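Local coordinates for protein Ac-ASP-7 (PDB 3S6S) that is of unknown function but, as a secreted SCP/TAPS protein of the dog hookworm, probably takes part in interactions between parasite and host, at residues G76-S81 / C138-K143. Sequence-based numbering, arbitrary orientation.
Sequences GVTRFS and CVYDKK
Edge pairing in the central sheet of an SCP/TAPS domain is exemplified where G76, V77 and T78, on an outermost strand, lie antiparallel to Y140, V139 and C138. Two hydrogen-bonded pairs flank a non-hydrogen-bonded one. Y140 N donates to G76 O at 2.8 Å, and G76 N returns a bond to Y140 O. T78 and C138 exchange a similar pair, with T78 N 2.7 Å from C138 O. Between them V77 and V139 point to the face opposite T78, C138 and Y140, where V139 packs on helix 54-65.

The face shared by T78, C138 and Y140 carries the polar and sulfur-aromatic side-chain contacts. The T78 side chain crosses that of Y140 at about a right angle. With chi1 at 62°, OG1 sits between the backbone N and the carbonyl carbon, which brings it to the edge of the Y140 ring, in its plane, 2.7 Å from Y140 OH in a hydrogen bond. T78 CG2 also touches Y140 OH, at 3.4 Å. The phenol oxygen has a second partner in H26 NE2, so two hydrogen bonds grip the hydroxyl of the buried Y140, and the one to H26 ties the sheet to helix 16-34. Further along, C138 SG meets the F80 ring at its edge, 3.7 Å from F80 CE1, a sulfur-aromatic contact; the same sulfur forms a disulfide with C119 on the neighbouring strand 116-123. Beyond Y140 the chain turns back, bringing K143 CB to 3.8 Å from G76 CA. Helices 88-99 and 103-110 pack on this face, opposite helix 54-65, as in the alpha-beta-alpha sandwich characteristic of the SCP/TAPS fold.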
# COMPACT_ATOMS: atom_id res chain seq x y z
N GLY A 76 8.62 5.36 -1.39
CA GLY A 76 8.24 4.54 -2.53
C GLY A 76 7.02 5.20 -3.16
O GLY A 76 6.28 5.93 -2.48
N VAL A 77 6.83 4.97 -4.45
CA VAL A 77 5.72 5.56 -5.18
C VAL A 77 5.13 4.53 -6.14
O VAL A 77 5.87 3.79 -6.79
CB VAL A 77 6.16 6.80 -6.01
CG1 VAL A 77 4.96 7.44 -6.72
CG2 VAL A 77 6.86 7.82 -5.13
N THR A 78 3.80 4.48 -6.20
CA THR A 78 3.11 3.81 -7.29
C THR A 78 2.12 4.76 -7.98
O THR A 78 1.61 5.70 -7.38
CB THR A 78 2.35 2.54 -6.84
OG1 THR A 78 1.34 2.90 -5.88
CG2 THR A 78 3.33 1.52 -6.26
N ARG A 79 1.87 4.51 -9.26
CA ARG A 79 0.92 5.32 -10.00
C ARG A 79 -0.02 4.41 -10.75
O ARG A 79 0.38 3.36 -11.23
CB ARG A 79 1.64 6.24 -10.97
CG ARG A 79 2.93 6.79 -10.42
CD ARG A 79 3.68 7.59 -11.46
NE ARG A 79 3.35 9.00 -11.31
CZ ARG A 79 4.14 9.87 -10.70
NH1 ARG A 79 5.32 9.46 -10.22
NH2 ARG A 79 3.75 11.14 -10.61
N PHE A 80 -1.28 4.80 -10.83
CA PHE A 80 -2.21 4.05 -11.65
C PHE A 80 -3.32 4.97 -12.15
O PHE A 80 -3.77 5.87 -11.44
CB PHE A 80 -2.73 2.79 -10.93
CG PHE A 80 -3.18 3.03 -9.52
CD1 PHE A 80 -2.26 3.07 -8.48
CD2 PHE A 80 -4.54 3.18 -9.21
CE1 PHE A 80 -2.68 3.27 -7.16
CE2 PHE A 80 -4.97 3.39 -7.90
CZ PHE A 80 -4.04 3.43 -6.87
N SER A 81 -3.69 4.77 -13.41
CA SER A 81 -4.64 5.64 -14.10
C SER A 81 -5.39 4.94 -15.21
O SER A 81 -5.06 3.81 -15.60
CB SER A 81 -3.94 6.86 -14.67
OG SER A 81 -2.54 6.70 -14.66
N CYS A 138 0.25 6.45 -5.10
CA CYS A 138 0.48 6.03 -3.73
C CYS A 138 1.94 6.23 -3.35
O CYS A 138 2.87 6.06 -4.17
CB CYS A 138 0.07 4.58 -3.50
SG CYS A 138 -1.70 4.33 -3.70
N VAL A 139 2.11 6.62 -2.10
CA VAL A 139 3.39 6.91 -1.50
C VAL A 139 3.54 5.98 -0.30
O VAL A 139 2.60 5.81 0.51
CB VAL A 139 3.47 8.40 -1.07
CG1 VAL A 139 4.48 8.58 0.04
CG2 VAL A 139 3.78 9.30 -2.29
N TYR A 140 4.71 5.37 -0.21
CA TYR A 140 5.00 4.36 0.79
C TYR A 140 6.19 4.80 1.62
O TYR A 140 7.06 5.50 1.13
CB TYR A 140 5.30 3.04 0.12
CG TYR A 140 4.22 2.62 -0.86
CD1 TYR A 140 4.09 3.27 -2.08
CD2 TYR A 140 3.34 1.58 -0.56
CE1 TYR A 140 3.12 2.90 -2.97
CE2 TYR A 140 2.36 1.21 -1.46
CZ TYR A 140 2.27 1.88 -2.67
OH TYR A 140 1.31 1.53 -3.57
N ASP A 141 6.21 4.42 2.89
CA ASP A 141 7.29 4.84 3.75
C ASP A 141 8.57 4.09 3.39
O ASP A 141 9.67 4.60 3.60
CB ASP A 141 6.94 4.69 5.23
CG ASP A 141 6.83 3.24 5.69
OD1 ASP A 141 6.95 3.02 6.91
OD2 ASP A 141 6.61 2.33 4.86
N LYS A 142 8.43 2.90 2.83
CA LYS A 142 9.62 2.13 2.47
C LYS A 142 9.58 1.52 1.07
O LYS A 142 8.66 0.80 0.69
CB LYS A 142 9.94 1.08 3.53
CG LYS A 142 11.38 0.60 3.43
CD LYS A 142 11.76 -0.31 4.60
CE LYS A 142 13.29 -0.50 4.70
NZ LYS A 142 13.90 -0.94 3.41
N LYS A 143 10.63 1.83 0.31
CA LYS A 143 10.79 1.40 -1.07
C LYS A 143 11.76 0.24 -1.11
O LYS A 143 12.83 0.32 -0.55
CB LYS A 143 11.39 2.56 -1.85
CG LYS A 143 11.82 2.21 -3.24
CD LYS A 143 12.29 3.46 -3.92
CE LYS A 143 12.47 3.26 -5.41
NZ LYS A 143 13.12 4.47 -6.01